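Local coordinates for cell division GTPase FtsZ, diverged (Clostridium botulinum C, PDB 3V3T), which belongs to the tubulin/FtsZ family of cytoskeletal proteins, pairing a Rossmann-like N-terminal domain with a TubZ-type C-terminal domain, at residues N5-A10 with T181-F186; Q77-I82 with K115-N120; I106-L111 with I143-D148; G127-A132 with Q295-I300; N188-H193 with D201-L206. The protein carries 1 engineered substitution. All blocks are in the same frame, centred on the assembly; numbering follows the deposited sequence. Where two conformers were deposited one is given.

Contact 1 (N5-A10 with T181-F186); sequences NKIVFA and TLFNDF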
# COMPACT_ATOMS: atom_id res chain seq x y z
N ASN A 5 -8.73 -14.19 -0.80
CA ASN A 5 -8.98 -14.83 0.50
C ASN A 5 -7.73 -15.08 1.34
O ASN A 5 -7.83 -15.31 2.55
CB ASN A 5 -9.70 -16.17 0.32
CG ASN A 5 -11.07 -16.02 -0.29
OD1 ASN A 5 -11.75 -15.02 -0.07
ND2 ASN A 5 -11.48 -17.02 -1.06
N LYS A 6 -6.56 -15.08 0.70
CA LYS A 6 -5.31 -15.35 1.40
C LYS A 6 -4.69 -14.06 1.95
O LYS A 6 -3.63 -14.08 2.55
CB LYS A 6 -4.31 -16.05 0.47
CG LYS A 6 -4.64 -17.51 0.18
CD LYS A 6 -5.37 -17.66 -1.15
CE LYS A 6 -5.56 -19.13 -1.55
NZ LYS A 6 -6.18 -19.30 -2.91
N ILE A 7 -5.38 -12.95 1.74
CA ILE A 7 -4.92 -11.67 2.23
C ILE A 7 -5.77 -11.24 3.40
O ILE A 7 -7.00 -11.37 3.36
CB ILE A 7 -5.02 -10.58 1.16
CG1 ILE A 7 -3.96 -10.80 0.08
CG2 ILE A 7 -4.83 -9.20 1.79
CD1 ILE A 7 -4.21 -10.00 -1.18
N VAL A 8 -5.12 -10.74 4.44
CA VAL A 8 -5.84 -10.04 5.51
C VAL A 8 -5.25 -8.67 5.67
O VAL A 8 -4.03 -8.53 5.78
CB VAL A 8 -5.79 -10.78 6.86
CG1 VAL A 8 -4.36 -11.10 7.24
CG2 VAL A 8 -6.45 -9.93 7.94
N PHE A 9 -6.10 -7.66 5.67
CA PHE A 9 -5.68 -6.29 5.92
C PHE A 9 -5.82 -5.94 7.39
O PHE A 9 -6.80 -6.31 8.06
CB PHE A 9 -6.52 -5.30 5.10
CG PHE A 9 -6.21 -5.32 3.63
CD1 PHE A 9 -5.12 -4.62 3.13
CD2 PHE A 9 -7.00 -6.03 2.75
CE1 PHE A 9 -4.82 -4.64 1.79
CE2 PHE A 9 -6.71 -6.05 1.40
CZ PHE A 9 -5.62 -5.35 0.92
N ALA A 10 -4.83 -5.22 7.90
CA ALA A 10 -4.93 -4.68 9.24
C ALA A 10 -4.78 -3.17 9.18
O ALA A 10 -3.71 -2.63 9.44
CB ALA A 10 -3.86 -5.29 10.13
N THR A 181 -9.27 0.51 -6.46
CA THR A 181 -9.49 0.04 -7.82
C THR A 181 -8.22 -0.59 -8.39
O THR A 181 -8.25 -1.68 -8.96
CB THR A 181 -10.00 1.17 -8.73
OG1 THR A 181 -11.23 1.66 -8.21
CG2 THR A 181 -10.23 0.68 -10.16
N LEU A 182 -7.08 0.08 -8.21
CA LEU A 182 -5.84 -0.42 -8.78
C LEU A 182 -5.46 -1.76 -8.14
O LEU A 182 -5.05 -2.69 -8.82
CB LEU A 182 -4.71 0.59 -8.63
CG LEU A 182 -4.84 1.86 -9.47
CD1 LEU A 182 -3.76 2.85 -9.08
CD2 LEU A 182 -4.73 1.52 -10.95
N PHE A 183 -5.61 -1.85 -6.84
CA PHE A 183 -5.23 -3.08 -6.16
C PHE A 183 -6.13 -4.24 -6.55
O PHE A 183 -5.67 -5.35 -6.83
CB PHE A 183 -5.24 -2.89 -4.65
CG PHE A 183 -4.66 -4.04 -3.92
CD1 PHE A 183 -3.29 -4.16 -3.78
CD2 PHE A 183 -5.49 -5.01 -3.36
CE1 PHE A 183 -2.75 -5.25 -3.08
CE2 PHE A 183 -4.95 -6.07 -2.67
CZ PHE A 183 -3.57 -6.19 -2.53
N ASN A 184 -7.43 -4.00 -6.55
CA ASN A 184 -8.37 -5.02 -6.96
C ASN A 184 -8.20 -5.42 -8.43
O ASN A 184 -8.31 -6.60 -8.78
CB ASN A 184 -9.81 -4.59 -6.65
CG ASN A 184 -10.80 -5.70 -6.86
OD1 ASN A 184 -10.77 -6.72 -6.17
ND2 ASN A 184 -11.70 -5.51 -7.82
N ASP A 185 -7.91 -4.45 -9.30
CA ASP A 185 -7.63 -4.76 -10.70
C ASP A 185 -6.39 -5.63 -10.80
O ASP A 185 -6.36 -6.60 -11.56
CB ASP A 185 -7.42 -3.48 -11.52
CG ASP A 185 -8.70 -2.74 -11.78
OD1 ASP A 185 -9.79 -3.33 -11.57
OD2 ASP A 185 -8.63 -1.57 -12.20
N PHE A 186 -5.38 -5.29 -10.00
CA PHE A 186 -4.16 -6.08 -9.91
C PHE A 186 -4.48 -7.55 -9.55
O PHE A 186 -4.09 -8.47 -10.27
CB PHE A 186 -3.21 -5.40 -8.91
CG PHE A 186 -2.15 -6.29 -8.36
CD1 PHE A 186 -1.51 -7.21 -9.15
CD2 PHE A 186 -1.78 -6.17 -7.03
CE1 PHE A 186 -0.53 -8.02 -8.62
CE2 PHE A 186 -0.79 -6.96 -6.50
CZ PHE A 186 -0.16 -7.89 -7.29
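Strand 7-11 and helix 172-187, which covers one face of the sheet, meet through a buried aromatic and aliphatic cluster. In tubulin and FtsZ a long helix of this kind runs between the two domains. Phe183 reaches from the helix with its CG anti to the backbone N (chi1 -171°), which carries the ring to the strand. There it forms an offset edge-to-face pair with Phe9: the edge of Phe9 is turned toward the face of Phe183, the planes stand at 71°, and the centroids lie 5.8 Å apart. The closest atoms are Phe9 CZ and Phe183 CE2, at 3.7 Å. Ile7, two residues back, sets its CD1 at the edge of the Phe183 ring, 4.1 Å from Phe183 CZ, while its CG2 lies over one face of the Phe9 ring, toward the rim. Val20 and Leu23 of helix 14-26 also touch Phe9. With no hydrogen bond across the segments, their attachment rests on dispersion and the hydrophobic effect, to which the angled rings probably add a small electrostatic term.

Contact 2 (Q77-I82 with K115-N120); sequences QIIAQI and KQMYPN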
# COMPACT_ATOMS: atom_id res chain seq x y z
N GLN A 77 -2.05 -8.97 21.92
CA GLN A 77 -3.46 -9.29 21.74
C GLN A 77 -3.88 -8.94 20.31
O GLN A 77 -4.57 -9.71 19.65
CB GLN A 77 -4.33 -8.53 22.74
CG GLN A 77 -4.24 -9.02 24.17
CD GLN A 77 -5.55 -8.84 24.93
OE1 GLN A 77 -6.59 -8.54 24.33
NE2 GLN A 77 -5.50 -9.02 26.25
N ILE A 78 -3.44 -7.78 19.84
CA ILE A 78 -3.81 -7.35 18.50
C ILE A 78 -3.36 -8.38 17.46
O ILE A 78 -4.14 -8.82 16.62
CB ILE A 78 -3.18 -5.99 18.16
CG1 ILE A 78 -3.73 -4.91 19.10
CG2 ILE A 78 -3.43 -5.64 16.69
CD1 ILE A 78 -3.35 -3.49 18.70
N ILE A 79 -2.09 -8.74 17.53
CA ILE A 79 -1.53 -9.72 16.61
C ILE A 79 -2.30 -11.03 16.71
O ILE A 79 -2.58 -11.67 15.70
CB ILE A 79 -0.01 -9.92 16.86
CG1 ILE A 79 0.76 -8.70 16.34
CG2 ILE A 79 0.49 -11.18 16.18
CD1 ILE A 79 2.15 -8.57 16.88
N ALA A 80 -2.65 -11.42 17.94
CA ALA A 80 -3.44 -12.64 18.17
C ALA A 80 -4.85 -12.58 17.56
O ALA A 80 -5.36 -13.58 17.07
CB ALA A 80 -3.52 -12.97 19.67
N GLN A 81 -5.48 -11.41 17.61
CA GLN A 81 -6.77 -11.22 16.96
C GLN A 81 -6.65 -11.59 15.49
O GLN A 81 -7.42 -12.38 14.96
CB GLN A 81 -7.25 -9.77 17.08
CG GLN A 81 -7.49 -9.30 18.50
CD GLN A 81 -8.63 -10.04 19.16
OE1 GLN A 81 -9.55 -10.51 18.49
NE2 GLN A 81 -8.57 -10.16 20.48
N ILE A 82 -5.65 -11.02 14.83
CA ILE A 82 -5.43 -11.27 13.41
C ILE A 82 -5.22 -12.76 13.15
O ILE A 82 -5.79 -13.33 12.22
CB ILE A 82 -4.22 -10.50 12.88
CG1 ILE A 82 -4.37 -9.01 13.19
CG2 ILE A 82 -4.05 -10.73 11.38
CD1 ILE A 82 -3.18 -8.17 12.81
N LYS A 115 6.18 -9.54 12.21
CA LYS A 115 7.20 -10.11 11.33
C LYS A 115 8.10 -11.07 12.12
O LYS A 115 8.43 -12.16 11.64
CB LYS A 115 8.03 -9.00 10.69
CG LYS A 115 8.75 -9.40 9.41
CD LYS A 115 9.76 -8.33 8.95
CE LYS A 115 11.02 -8.33 9.84
NZ LYS A 115 12.19 -7.54 9.32
N GLN A 116 8.52 -10.67 13.33
CA GLN A 116 9.40 -11.54 14.11
C GLN A 116 8.66 -12.79 14.58
O GLN A 116 9.24 -13.88 14.61
CB GLN A 116 10.02 -10.81 15.32
CG GLN A 116 11.01 -9.70 14.97
CD GLN A 116 12.06 -10.12 13.95
OE1 GLN A 116 12.36 -9.37 13.01
NE2 GLN A 116 12.64 -11.30 14.14
N MET A 117 7.39 -12.63 14.93
CA MET A 117 6.62 -13.75 15.49
C MET A 117 6.15 -14.73 14.43
O MET A 117 5.95 -15.91 14.72
CB MET A 117 5.41 -13.24 16.27
CG MET A 117 5.74 -12.45 17.53
SD MET A 117 4.25 -11.74 18.24
CE MET A 117 3.39 -13.22 18.79
N TYR A 118 5.95 -14.25 13.20
CA TYR A 118 5.48 -15.11 12.13
C TYR A 118 6.34 -14.99 10.89
O TYR A 118 5.91 -14.43 9.88
CB TYR A 118 4.01 -14.81 11.82
CG TYR A 118 3.15 -15.09 13.01
CD1 TYR A 118 2.64 -16.36 13.23
CD2 TYR A 118 2.89 -14.11 13.95
CE1 TYR A 118 1.87 -16.64 14.34
CE2 TYR A 118 2.12 -14.38 15.08
CZ TYR A 118 1.62 -15.66 15.26
OH TYR A 118 0.84 -15.95 16.36
N PRO A 119 7.56 -15.54 10.96
CA PRO A 119 8.61 -15.39 9.95
C PRO A 119 8.21 -15.99 8.60
O PRO A 119 8.73 -15.56 7.57
CB PRO A 119 9.80 -16.17 10.54
CG PRO A 119 9.39 -16.55 11.95
CD PRO A 119 7.90 -16.55 11.97
N ASN A 120 7.29 -16.96 8.63
CA ASN A 120 6.83 -17.63 7.41
C ASN A 120 5.68 -16.93 6.67
O ASN A 120 5.38 -17.27 5.52
CB ASN A 120 6.46 -19.08 7.71
CG ASN A 120 7.69 -19.95 7.94
OD1 ASN A 120 8.69 -19.81 7.24
ND2 ASN A 120 7.61 -20.84 8.93
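Ile79 is oriented by a chi1 of -74°, which places CG1 beside its backbone N and CG2 beside the carbonyl carbon, so the two branches diverge to meet different neighbours. On the other side Met117 bends at its last torsion (chi3 68°), folding CE back from an otherwise extended chain. The longer branch of Ile79 brings CD1 to 4.0 Å from Met117 SD, the two side chains crossing at a slant. The shorter branch puts CG2 3.8 Å from Tyr118 CE2; here the two side chains run past one another, pointing opposite ways, and the methyl comes to the ring obliquely. The segments belong to helices 75-85 and 101-117, neighbours on one face of the Rossmann-like sheet, with strand 91-97 between them in the chain. Met117 closes the second helix, and Tyr118 is the first residue to depart from helical backbone angles (phi -130°); its CB still points toward the first helix, and the CE2 side of the ring touches it. A beta-branched isoleucine suits the inner position, since it can fill two places at once, and Ile110, Leu113 and Ala114 continue the same apolar surface along helix 101-117. Met117 and Tyr118 are partly exposed: the flexible thioether suits the margin of the interface, and the phenol adds a polar end to a hydrophobic ring. Lys115, nearby on the helix, pairs with Asp158 and also bonds Ser152 O.

Contact 3 (I106-L111 with I143-D148); sequences ITPPIL and IACWND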
# COMPACT_ATOMS: atom_id res chain seq x y z
N ILE A 106 1.42 3.28 16.04
CA ILE A 106 1.13 1.90 16.40
C ILE A 106 1.52 0.92 15.31
O ILE A 106 1.92 -0.20 15.60
CB ILE A 106 -0.37 1.75 16.79
CG1 ILE A 106 -0.63 2.50 18.09
CG2 ILE A 106 -0.75 0.30 16.93
CD1 ILE A 106 -2.10 2.71 18.39
N THR A 107 1.44 1.34 14.04
CA THR A 107 1.67 0.41 12.94
C THR A 107 3.09 -0.16 12.89
O THR A 107 3.27 -1.35 12.65
CB THR A 107 1.37 1.05 11.57
OG1 THR A 107 0.09 1.68 11.59
CG2 THR A 107 1.39 -0.01 10.46
N PRO A 108 4.12 0.69 13.06
CA PRO A 108 5.48 0.15 12.95
C PRO A 108 5.78 -0.93 14.01
O PRO A 108 6.26 -2.00 13.65
CB PRO A 108 6.37 1.38 13.15
CG PRO A 108 5.53 2.52 12.68
CD PRO A 108 4.11 2.16 13.13
N PRO A 109 5.48 -0.67 15.28
CA PRO A 109 5.79 -1.74 16.24
C PRO A 109 5.02 -3.02 15.95
O PRO A 109 5.61 -4.10 15.96
CB PRO A 109 5.36 -1.15 17.59
CG PRO A 109 5.29 0.32 17.39
CD PRO A 109 4.96 0.54 15.93
N ILE A 110 3.72 -2.91 15.70
CA ILE A 110 2.92 -4.12 15.47
C ILE A 110 3.41 -4.89 14.26
O ILE A 110 3.52 -6.12 14.30
CB ILE A 110 1.42 -3.82 15.34
CG1 ILE A 110 0.90 -3.22 16.64
CG2 ILE A 110 0.65 -5.09 15.10
CD1 ILE A 110 -0.60 -3.22 16.72
N LEU A 111 3.73 -4.18 13.19
CA LEU A 111 4.31 -4.81 12.00
C LEU A 111 5.68 -5.44 12.32
O LEU A 111 5.92 -6.60 11.99
CB LEU A 111 4.39 -3.79 10.88
CG LEU A 111 5.19 -3.98 9.60
CD1 LEU A 111 4.96 -5.34 9.00
CD2 LEU A 111 4.73 -2.90 8.64
N ILE A 143 7.18 11.19 8.85
CA ILE A 143 8.61 10.93 8.87
C ILE A 143 8.96 9.87 9.91
O ILE A 143 9.67 8.91 9.62
CB ILE A 143 9.38 12.22 9.19
CG1 ILE A 143 9.41 13.14 7.98
CG2 ILE A 143 10.79 11.90 9.60
CD1 ILE A 143 10.32 12.61 6.89
N ALA A 144 8.46 10.03 11.13
CA ALA A 144 8.74 9.08 12.21
C ALA A 144 8.17 7.72 11.87
O ALA A 144 8.78 6.68 12.16
CB ALA A 144 8.17 9.59 13.54
N CYS A 145 7.02 7.72 11.23
CA CYS A 145 6.41 6.45 10.84
C CYS A 145 7.29 5.75 9.81
O CYS A 145 7.56 4.55 9.90
CB CYS A 145 5.02 6.69 10.26
SG CYS A 145 4.22 5.19 9.71
N TRP A 146 7.73 6.50 8.82
CA TRP A 146 8.59 5.93 7.81
C TRP A 146 9.89 5.40 8.43
O TRP A 146 10.31 4.27 8.18
CB TRP A 146 8.89 7.01 6.78
CG TRP A 146 9.88 6.58 5.77
CD1 TRP A 146 11.20 6.90 5.74
CD2 TRP A 146 9.62 5.78 4.61
NE1 TRP A 146 11.79 6.33 4.63
CE2 TRP A 146 10.84 5.65 3.92
CE3 TRP A 146 8.48 5.16 4.09
CZ2 TRP A 146 10.95 4.92 2.74
CZ3 TRP A 146 8.60 4.43 2.92
CH2 TRP A 146 9.82 4.32 2.25
N ASN A 147 10.54 6.24 9.22
CA ASN A 147 11.80 5.84 9.82
C ASN A 147 11.67 4.59 10.68
O ASN A 147 12.55 3.73 10.65
CB ASN A 147 12.40 6.99 10.62
CG ASN A 147 13.05 8.04 9.73
OD1 ASN A 147 13.32 7.78 8.55
ND2 ASN A 147 13.32 9.21 10.29
N ASP A 148 10.58 4.48 11.43
CA ASP A 148 10.42 3.33 12.32
C ASP A 148 10.19 2.07 11.50
O ASP A 148 10.67 0.98 11.85
CB ASP A 148 9.26 3.53 13.29
CG ASP A 148 9.56 4.54 14.37
OD1 ASP A 148 10.73 4.96 14.50
OD2 ASP A 148 8.61 4.91 15.09
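Pro108 fits against one turn of the neighbouring helix, its CB 3.6 Å from Asp148 CB. The proline CG lies 3.9 Å from that same Asp148 CB and 4.0 Å from the backbone oxygen Cys145 O. Cys145 SG lies 4.2 Å from Pro108 CG. The helices come close here, Pro108 CA and Asp148 CA being 5.9 Å apart, and the compact pyrrolidine ring and small cysteine suit so narrow a gap. Helix 101-117 is kinked at the Pro108-Pro109 pair, because neither proline nitrogen can donate to the preceding turn. Thr107 and Ile110 seat this helix on Phe94 of strand 91-97. The contact links it to helix 136-152 within the Rossmann-like domain. Asp148 sets its CG beside its own backbone N (chi1 -72°), with its methylene against the proline; salt bridges from OD1 to Arg151 and from OD2 to Arg64 probably hold the carboxylate. Those cations would be expected to favour its ionised form, compensating a charge held beside a largely apolar interface.

Contact 4 (G127-A132 with Q295-I300); sequences GVLPKA and QMMNEI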
# COMPACT_ATOMS: atom_id res chain seq x y z
N GLY A 127 1.13 2.75 3.12
CA GLY A 127 1.15 4.03 3.82
C GLY A 127 0.81 5.22 2.93
O GLY A 127 1.23 5.30 1.76
N VAL A 128 0.06 6.17 3.48
CA VAL A 128 -0.26 7.40 2.79
C VAL A 128 0.55 8.57 3.34
O VAL A 128 0.47 8.89 4.52
CB VAL A 128 -1.76 7.74 2.89
CG1 VAL A 128 -2.08 8.93 1.98
CG2 VAL A 128 -2.61 6.54 2.49
N LEU A 129 1.34 9.20 2.47
CA LEU A 129 2.06 10.42 2.83
C LEU A 129 1.11 11.61 2.80
O LEU A 129 0.19 11.66 1.99
CB LEU A 129 3.21 10.66 1.86
CG LEU A 129 4.30 9.59 1.74
CD1 LEU A 129 5.17 9.88 0.51
CD2 LEU A 129 5.15 9.56 3.00
N PRO A 130 1.32 12.59 3.70
CA PRO A 130 0.44 13.75 3.80
C PRO A 130 0.69 14.78 2.70
O PRO A 130 1.80 14.84 2.18
CB PRO A 130 0.83 14.35 5.16
CG PRO A 130 2.28 13.97 5.32
CD PRO A 130 2.43 12.62 4.67
N LYS A 131 -0.32 15.58 2.36
CA LYS A 131 -0.15 16.70 1.43
C LYS A 131 0.88 17.69 1.98
O LYS A 131 1.01 17.85 3.20
CB LYS A 131 -1.45 17.49 1.27
CG LYS A 131 -2.61 16.81 0.61
CD LYS A 131 -3.82 17.76 0.66
CE LYS A 131 -5.03 17.19 -0.05
NZ LYS A 131 -4.75 17.01 -1.51
N ALA A 132 1.57 18.37 1.06
CA ALA A 132 2.47 19.48 1.41
C ALA A 132 1.84 20.59 2.26
O ALA A 132 2.53 21.29 2.99
CB ALA A 132 3.07 20.10 0.14
N GLN A 295 11.72 12.04 1.91
CA GLN A 295 12.62 13.00 2.55
C GLN A 295 12.25 14.45 2.24
O GLN A 295 12.67 15.36 2.95
CB GLN A 295 14.08 12.72 2.18
CG GLN A 295 14.63 11.48 2.88
CD GLN A 295 16.00 11.04 2.35
OE1 GLN A 295 16.27 9.85 2.18
NE2 GLN A 295 16.86 12.02 2.08
N MET A 296 11.46 14.67 1.19
CA MET A 296 11.03 16.03 0.88
C MET A 296 10.23 16.62 2.04
O MET A 296 10.24 17.83 2.26
CB MET A 296 10.19 16.06 -0.40
CG MET A 296 10.94 15.64 -1.64
SD MET A 296 10.12 16.18 -3.15
CE MET A 296 10.69 17.89 -3.23
N MET A 297 9.55 15.76 2.78
CA MET A 297 8.78 16.23 3.93
C MET A 297 9.66 17.01 4.91
O MET A 297 9.19 17.92 5.59
CB MET A 297 8.08 15.07 4.63
CG MET A 297 6.97 14.44 3.80
SD MET A 297 6.06 13.18 4.72
CE MET A 297 7.36 12.05 5.21
N ASN A 298 10.95 16.67 4.97
CA ASN A 298 11.88 17.42 5.81
C ASN A 298 11.98 18.88 5.39
O ASN A 298 12.07 19.77 6.23
CB ASN A 298 13.26 16.77 5.83
CG ASN A 298 13.31 15.56 6.73
OD1 ASN A 298 12.99 15.65 7.91
ND2 ASN A 298 13.67 14.40 6.16
N GLU A 299 11.96 19.11 4.08
CA GLU A 299 12.00 20.47 3.57
C GLU A 299 10.73 21.24 3.94
O GLU A 299 10.77 22.44 4.18
CB GLU A 299 12.20 20.47 2.05
CG GLU A 299 12.69 21.80 1.49
CD GLU A 299 13.41 21.63 0.17
OE1 GLU A 299 13.33 20.53 -0.43
OE2 GLU A 299 14.06 22.60 -0.28
N ILE A 300 9.60 20.54 3.98
CA ILE A 300 8.34 21.15 4.39
C ILE A 300 8.40 21.55 5.85
O ILE A 300 8.00 22.64 6.24
CB ILE A 300 7.15 20.19 4.21
CG1 ILE A 300 7.10 19.65 2.77
CG2 ILE A 300 5.86 20.87 4.62
CD1 ILE A 300 6.96 20.72 1.72
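Off the CG-CD bond of the Pro130 pyrrolidine, tilted out of the ring plane, lies the sulfur of Met297, with Pro130 CD 3.7 Å from Met297 SD and Pro130 CG 3.9 Å from the same sulfur; the two side chains cross at about a right angle. This is where the end of strand 122-129 in the Rossmann-like sheet, and the loop that follows it, meet helix 291-306, the last helix of the modelled chain. Leu129, the final strand residue, comes at the methionine by its CD2, which lies 4.0 Å from Met297 CE. Met297 leaves its helix nearly extended and turns only at the end (chi3 -56°), swinging CE toward the leucine while SD stays by the proline. An unbranched, pliable thioether is well suited to this task, since the bond from CA to CB does not itself aim at the strand. Around it, His139 and Ile143 of helix 136-152 also touch Met297, and Ala142 touches Pro130, so that helix packs against the same cluster. The rigid proline suits the exit from the strand, where the backbone leaves the sheet and needs no N-H donor. Beyond it Lys131 turns its NZ to the backbone oxygens of Asn166, Arg169 and Glu170. One turn on from Met297, Ile300 makes the second half of the contact: its CG2 lies 3.7 Å from Ala132 O, and its CD1 is 4.2 Å from Ala132 CB.

Contact 5 (N188-H193 with D201-L206); sequences NMSESH and DEISKL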
# COMPACT_ATOMS: atom_id res chain seq x y z
N ASN A 188 -7.17 -9.06 -10.08
CA ASN A 188 -8.01 -9.69 -11.11
C ASN A 188 -7.30 -10.08 -12.41
O ASN A 188 -7.96 -10.47 -13.37
CB ASN A 188 -9.21 -8.80 -11.46
CG ASN A 188 -10.25 -8.76 -10.37
OD1 ASN A 188 -10.37 -9.69 -9.56
ND2 ASN A 188 -11.03 -7.69 -10.35
N MET A 189 -5.97 -9.95 -12.46
CA MET A 189 -5.23 -10.24 -13.69
C MET A 189 -5.28 -11.71 -14.05
O MET A 189 -4.88 -12.10 -15.16
CB MET A 189 -3.78 -9.77 -13.58
CG MET A 189 -3.61 -8.27 -13.57
SD MET A 189 -1.93 -7.81 -13.14
CE MET A 189 -1.10 -8.01 -14.71
N SER A 190 -5.75 -12.54 -13.13
CA SER A 190 -5.86 -13.98 -13.39
C SER A 190 -7.19 -14.38 -14.02
O SER A 190 -7.34 -15.52 -14.45
CB SER A 190 -5.60 -14.80 -12.12
OG SER A 190 -6.28 -14.25 -11.01
N GLU A 191 -8.15 -13.46 -14.08
CA GLU A 191 -9.46 -13.76 -14.66
C GLU A 191 -9.29 -14.43 -16.02
O GLU A 191 -8.68 -13.87 -16.93
CB GLU A 191 -10.32 -12.50 -14.76
CG GLU A 191 -10.77 -11.96 -13.41
CD GLU A 191 -11.51 -10.63 -13.51
OE1 GLU A 191 -11.25 -9.86 -14.46
OE2 GLU A 191 -12.35 -10.36 -12.62
N SER A 192 -9.85 -15.64 -16.15
CA SER A 192 -9.68 -16.45 -17.36
C SER A 192 -9.79 -15.64 -18.65
O SER A 192 -10.57 -14.68 -18.74
CB SER A 192 -10.66 -17.63 -17.37
OG SER A 192 -11.99 -17.21 -17.60
N HIS A 193 -8.99 -16.02 -19.63
CA HIS A 193 -8.95 -15.32 -20.90
C HIS A 193 -8.14 -16.11 -21.93
O HIS A 193 -7.25 -16.89 -21.57
CB HIS A 193 -8.35 -13.92 -20.71
CG HIS A 193 -8.30 -13.10 -21.96
ND1 HIS A 193 -7.31 -13.24 -22.90
CD2 HIS A 193 -9.12 -12.12 -22.42
CE1 HIS A 193 -7.52 -12.38 -23.89
NE2 HIS A 193 -8.61 -11.70 -23.62
N ASP A 201 -0.36 -17.94 -9.53
CA ASP A 201 0.92 -18.14 -8.86
C ASP A 201 1.83 -16.94 -9.11
O ASP A 201 2.62 -16.56 -8.25
CB ASP A 201 1.60 -19.41 -9.38
CG ASP A 201 0.76 -20.65 -9.14
OD1 ASP A 201 0.05 -20.69 -8.11
OD2 ASP A 201 0.81 -21.58 -9.98
N GLU A 202 1.71 -16.35 -10.29
CA GLU A 202 2.50 -15.18 -10.64
C GLU A 202 2.00 -13.97 -9.87
O GLU A 202 2.79 -13.14 -9.41
CB GLU A 202 2.51 -14.95 -12.16
CG GLU A 202 3.30 -16.04 -12.91
CD GLU A 202 3.00 -16.12 -14.41
OE1 GLU A 202 1.98 -15.55 -14.85
OE2 GLU A 202 3.80 -16.75 -15.14
N ILE A 203 0.68 -13.87 -9.72
CA ILE A 203 0.07 -12.82 -8.93
C ILE A 203 0.57 -12.95 -7.50
O ILE A 203 0.96 -11.96 -6.87
CB ILE A 203 -1.45 -12.90 -8.98
CG1 ILE A 203 -1.97 -12.24 -10.26
CG2 ILE A 203 -2.07 -12.22 -7.78
CD1 ILE A 203 -3.40 -12.60 -10.59
N SER A 204 0.59 -14.18 -7.01
CA SER A 204 1.17 -14.47 -5.69
C SER A 204 2.62 -13.96 -5.61
O SER A 204 2.99 -13.25 -4.68
CB SER A 204 1.10 -15.97 -5.39
OG SER A 204 1.82 -16.29 -4.22
N LYS A 205 3.44 -14.32 -6.59
CA LYS A 205 4.84 -13.87 -6.62
C LYS A 205 4.98 -12.35 -6.63
O LYS A 205 5.89 -11.80 -6.00
CB LYS A 205 5.59 -14.49 -7.80
CG LYS A 205 6.17 -15.87 -7.47
CD LYS A 205 6.43 -16.71 -8.69
CE LYS A 205 6.92 -18.10 -8.28
NZ LYS A 205 7.09 -19.02 -9.45
N LEU A 206 4.10 -11.66 -7.34
CA LEU A 206 4.14 -10.20 -7.34
C LEU A 206 3.76 -9.65 -5.95
O LEU A 206 4.32 -8.67 -5.49
CB LEU A 206 3.21 -9.63 -8.41
CG LEU A 206 3.64 -9.82 -9.87
CD1 LEU A 206 2.45 -9.74 -10.82
CD2 LEU A 206 4.74 -8.83 -10.29
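Ile203 extends its CD1 onto the backbone and side chain of Ser190, where this one methyl makes most of the contact. It lies 3.3 Å from Ser190 OG, 3.5 Å from Ser190 CB and the same distance from Ser190 N. The preceding residue borders it too, Met189 CB being 4.1 Å from Ile203 CD1. The isoleucine reaches this far because CG1 continues away from the helix with CD1 nearly anti (chi2 164°), while Ser190 holds OG between its own backbone N and carbonyl carbon (chi1 44°), close beside the methyl. Serine, with its short side chain, allows this near approach, and its oxygen meets carbon here. The loop lies against helix 200-208, in the connection between helix 172-187, probably the central interdomain helix of the family, and the strands of the C-terminal part. A backbone bond from Glu191 N to Asn188 O, 3.1 Å long, closes the turn carrying Met189 and Ser190. Met189 is buried and touches Ser251 of strand 247-252 as well as Val198, which also packs on Ile203; Met187 also touches Ile203. A turn later on helix 200-208, Leu206 also points its CB toward the loop, though without close contact, and touches Phe247 and Phe272. Glu202 OE1 accepts a hydrogen bond from Asp199 N, just ahead of the helix.

How the contacts relate
Contacts 1 and 2 lie on opposite faces of the Rossmann-like sheet, about 19 Å apart between centres: Val8 and Ala10 reach Ile82 on one side, Ile7 and Phe9 reach helix 172-187 on the other. Contacts 2 and 3 share helix 101-117 and alternate along the chain, as do 3 and 4, which touch where Ile143 meets Met297. Contact 5 follows contact 1 directly, Phe186 packing on Leu206, with centres about 12 Å apart; contacts 4 and 5 have centres about 33 Å apart. Contacts 2 and 3 are local within the N-terminal domain, whereas contact 4 brings the last helix back to it; contact 1 ties the sheet to helix 172-187, and contact 5 carries on to helix 200-208.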